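Local coordinates for protein lectin (Pleurotus ostreatus, PDB 6T0Q) that binds calcium and galactose-type sugars, the metal probably helping to shape the sugar site, in domains built as antiparallel beta sandwiches like those of carbohydrate-binding modules, at residues S204-N208 with G209-V213; I236-D239 with D240-L244. All coordinates share one frame; numbering follows the deposited sequence.

Contact 1 (S204-N208 with G209-V213); sequences SDNVN and GAAPV
V207 and A210 pair through both backbone hydrogen bonds in a tight reversal closed by one antiparallel bridge, whose two-residue type I' turn has N208 and G209 at its corners. G209, with phi at 84°, has the left-handed conformation that this turn requires and that glycine, lacking a side chain, adopts without strain. Its N is 2.9 Å from a water, which donates to N206 OD1 at 2.8 Å and thereby ties the N206 amide to the turn. At A210 the pair closes: V207 N gives to A210 O at 3.0 Å, and A210 N returns a bond to V207 O at 3.2 Å. A211 follows with its methyl against N206, CB being 3.9 Å from N206 CA and equally near CG, while N206 ND2 makes a weak bond to A286 O. P212 places CG and CD against D205; CD lies 3.5 Å from D205 OD2 and just as near D205 O. In the D205 carboxylate, OD2 also makes a salt bridge to R216 and OD1 a hydrogen bond to T203 OG1, which hold it beside the proline. This turn lies in the loop between strands 199-202 and 214-222, with N206 and V207 against strand 331-338, A211 bonded to G284, and P212 O accepting from N281, a calcium ligand.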
# COMPACT_ATOMS: atom_id res chain seq x y z
N SER A 204 -1.02 -9.54 -25.45
CA SER A 204 -0.70 -8.93 -26.74
C SER A 204 -0.58 -9.95 -27.88
O SER A 204 -0.32 -9.54 -29.01
CB SER A 204 0.59 -8.11 -26.62
OG SER A 204 1.66 -8.91 -26.17
N ASP A 205 -0.78 -11.25 -27.62
CA ASP A 205 -0.94 -12.22 -28.70
C ASP A 205 -2.33 -12.17 -29.33
O ASP A 205 -2.60 -12.94 -30.26
CB ASP A 205 -0.65 -13.64 -28.20
CG ASP A 205 -1.49 -14.04 -26.99
OD1 ASP A 205 -2.25 -13.19 -26.46
OD2 ASP A 205 -1.41 -15.21 -26.57
N ASN A 206 -3.22 -11.32 -28.83
CA ASN A 206 -4.54 -11.11 -29.43
C ASN A 206 -4.35 -10.11 -30.57
O ASN A 206 -4.22 -8.91 -30.35
CB ASN A 206 -5.52 -10.59 -28.38
CG ASN A 206 -6.96 -10.61 -28.84
OD1 ASN A 206 -7.26 -10.35 -30.00
ND2 ASN A 206 -7.89 -10.91 -27.92
N VAL A 207 -4.32 -10.61 -31.81
CA VAL A 207 -4.08 -9.79 -32.99
C VAL A 207 -5.03 -10.21 -34.10
O VAL A 207 -5.43 -11.38 -34.19
CB VAL A 207 -2.61 -9.88 -33.48
CG1 VAL A 207 -1.67 -9.23 -32.49
CG2 VAL A 207 -2.22 -11.33 -33.74
N ASN A 208 -5.39 -9.25 -34.95
CA ASN A 208 -6.20 -9.50 -36.14
C ASN A 208 -7.55 -10.12 -35.79
O ASN A 208 -8.14 -10.85 -36.59
CB ASN A 208 -5.46 -10.38 -37.15
CG ASN A 208 -4.10 -9.81 -37.52
OD1 ASN A 208 -3.98 -8.64 -37.87
ND2 ASN A 208 -3.06 -10.64 -37.42
N GLY A 209 -8.06 -9.84 -34.58
CA GLY A 209 -9.38 -10.30 -34.19
C GLY A 209 -9.44 -11.70 -33.64
O GLY A 209 -10.53 -12.28 -33.56
N ALA A 210 -8.31 -12.28 -33.26
CA ALA A 210 -8.32 -13.61 -32.65
C ALA A 210 -7.08 -13.75 -31.79
O ALA A 210 -6.08 -13.06 -31.98
CB ALA A 210 -8.38 -14.72 -33.71
N ALA A 211 -7.17 -14.64 -30.81
CA ALA A 211 -6.06 -14.95 -29.93
C ALA A 211 -5.85 -16.45 -29.92
O ALA A 211 -6.77 -17.21 -30.24
CB ALA A 211 -6.31 -14.44 -28.50
N PRO A 212 -4.66 -16.92 -29.55
CA PRO A 212 -4.44 -18.36 -29.41
C PRO A 212 -5.36 -18.97 -28.35
O PRO A 212 -5.87 -18.28 -27.46
CB PRO A 212 -2.97 -18.47 -28.97
CG PRO A 212 -2.35 -17.19 -29.41
CD PRO A 212 -3.43 -16.15 -29.28
N VAL A 213 -5.58 -20.28 -28.48
CA VAL A 213 -6.28 -21.02 -27.44
C VAL A 213 -5.43 -21.04 -26.18
O VAL A 213 -4.21 -21.23 -26.26
CB VAL A 213 -6.59 -22.45 -27.92
CG1 VAL A 213 -7.22 -23.29 -26.79
CG2 VAL A 213 -7.48 -22.43 -29.16
O HOH W 1 -7.16 -8.62 -32.14

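Contact 2 (I236-D239 with D240-L244); sequences IAAD and DRYTL. With CA (calcium ion), chain G.
I236 and Y242 pack across a beta arch, where the chain leaves one sheet of the antiparallel sandwich after D239 and enters the facing sheet at R241. The turn between them is a cis peptide bond joining two aspartates, and D240 and R241 form a classic beta bulge opposite T280. The Y242 side chain points into the space between the sheets. Its CB lies 3.9 Å from A238 CB, on the other strand. With chi1 at 71°, CG sits between the backbone N and the carbonyl carbon, and the ring slants across the I236 side chain. CD1 comes within 3.7 Å of I236 CD1, which stands over one face in a CH-pi contact, 4.0 Å from the centroid and 23° off the normal. Further out, I236 CG2 takes over as neighbour, touching CE1 and then CZ at 3.5 Å. OH is itself 3.4 Å from I236 CG2 and hydrogen-bonds to D261 OD2 and Y263 OH, giving this buried hydroxyl polar partners. I277 of strand 273-281 also touches both I236 and Y242. At the turn of the arch the aspartates reach out to calcium, whose site N281, G283 and P285 complete. A chi1 of -175° carries the D239 carboxylate back toward D240, with OD1 on the metal and OD2 bonded to W344 NE1. D240 OD2 also accepts from G282 N. D239 OD1 and D240 OD2 each lie 2.6 Å from the calcium ion, and only 3.4 Å separates these two oxygens.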
# COMPACT_ATOMS: atom_id res chain seq x y z
N ILE A 236 -18.13 -8.16 -14.36
CA ILE A 236 -17.12 -8.79 -15.21
C ILE A 236 -17.76 -9.74 -16.22
O ILE A 236 -18.77 -10.39 -15.93
CB ILE A 236 -16.08 -9.53 -14.33
CG1 ILE A 236 -14.98 -10.19 -15.17
CG2 ILE A 236 -16.76 -10.58 -13.43
CD1 ILE A 236 -13.80 -10.64 -14.28
N ALA A 237 -17.15 -9.82 -17.40
CA ALA A 237 -17.51 -10.82 -18.41
C ALA A 237 -16.26 -11.14 -19.22
O ALA A 237 -15.33 -10.34 -19.29
CB ALA A 237 -18.64 -10.33 -19.32
N ALA A 238 -16.26 -12.32 -19.85
CA ALA A 238 -15.11 -12.73 -20.64
C ALA A 238 -15.54 -13.65 -21.78
O ALA A 238 -16.51 -14.40 -21.66
CB ALA A 238 -14.04 -13.45 -19.80
N ASP A 239 -14.79 -13.58 -22.87
CA ASP A 239 -14.85 -14.53 -23.98
C ASP A 239 -13.53 -15.29 -23.95
O ASP A 239 -12.49 -14.73 -24.33
CB ASP A 239 -15.04 -13.78 -25.30
CG ASP A 239 -15.24 -14.71 -26.50
OD1 ASP A 239 -15.03 -15.94 -26.37
OD2 ASP A 239 -15.62 -14.20 -27.57
N ASP A 240 -13.53 -16.56 -23.51
CA ASP A 240 -14.69 -17.41 -23.26
C ASP A 240 -15.16 -17.52 -21.81
O ASP A 240 -16.33 -17.80 -21.56
CB ASP A 240 -14.38 -18.84 -23.74
CG ASP A 240 -14.64 -19.03 -25.21
OD1 ASP A 240 -15.82 -19.16 -25.58
OD2 ASP A 240 -13.66 -19.03 -25.99
N ARG A 241 -14.24 -17.38 -20.86
CA ARG A 241 -14.56 -17.63 -19.46
C ARG A 241 -13.49 -16.97 -18.60
O ARG A 241 -12.43 -16.57 -19.09
CB ARG A 241 -14.63 -19.13 -19.16
CG ARG A 241 -13.31 -19.87 -19.43
CD ARG A 241 -13.36 -21.33 -18.99
NE ARG A 241 -14.43 -22.07 -19.66
CZ ARG A 241 -15.54 -22.51 -19.05
NH1 ARG A 241 -15.72 -22.30 -17.75
NH2 ARG A 241 -16.46 -23.16 -19.75
N TYR A 242 -13.76 -16.87 -17.30
CA TYR A 242 -12.84 -16.23 -16.37
C TYR A 242 -13.01 -16.85 -14.99
O TYR A 242 -14.07 -17.40 -14.66
CB TYR A 242 -13.07 -14.71 -16.26
CG TYR A 242 -14.36 -14.43 -15.51
CD1 TYR A 242 -14.37 -14.31 -14.13
CD2 TYR A 242 -15.57 -14.36 -16.19
CE1 TYR A 242 -15.56 -14.10 -13.44
CE2 TYR A 242 -16.76 -14.14 -15.51
CZ TYR A 242 -16.75 -14.02 -14.14
OH TYR A 242 -17.92 -13.82 -13.45
N THR A 243 -11.97 -16.71 -14.17
CA THR A 243 -12.08 -16.86 -12.73
C THR A 243 -11.50 -15.60 -12.10
O THR A 243 -10.43 -15.14 -12.50
CB THR A 243 -11.35 -18.11 -12.22
OG1 THR A 243 -11.94 -19.27 -12.82
CG2 THR A 243 -11.50 -18.22 -10.71
N LEU A 244 -12.20 -15.06 -11.11
CA LEU A 244 -11.87 -13.79 -10.49
C LEU A 244 -11.43 -14.02 -9.05
O LEU A 244 -12.09 -14.77 -8.32
CB LEU A 244 -13.07 -12.85 -10.51
CG LEU A 244 -12.93 -11.55 -9.71
CD1 LEU A 244 -11.91 -10.62 -10.39
CD2 LEU A 244 -14.30 -10.88 -9.58
CA CA G . -13.30 -17.18 -27.81
O HOH W 2 -16.19 -18.05 -27.90

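From the N terminus, contact 1 comes first: residues 204-213 fold back on themselves within the loop that leads from strand 199-202 to strand 214-222. The chain then runs through strands 214-222 and 229-239 before contact 2 reverses it again and passes it from one sheet to the other. The two turns are in series, neither nested nor crossed, and their nearest atoms are about 7 Å apart without touching. What joins them is the segment 281-286. Contact 2 supplies two calcium ligands directly, whereas contact 1 hydrogen-bonds to N281 and to the neighbouring G284, so both turns border the same metal site at the sandwich rim.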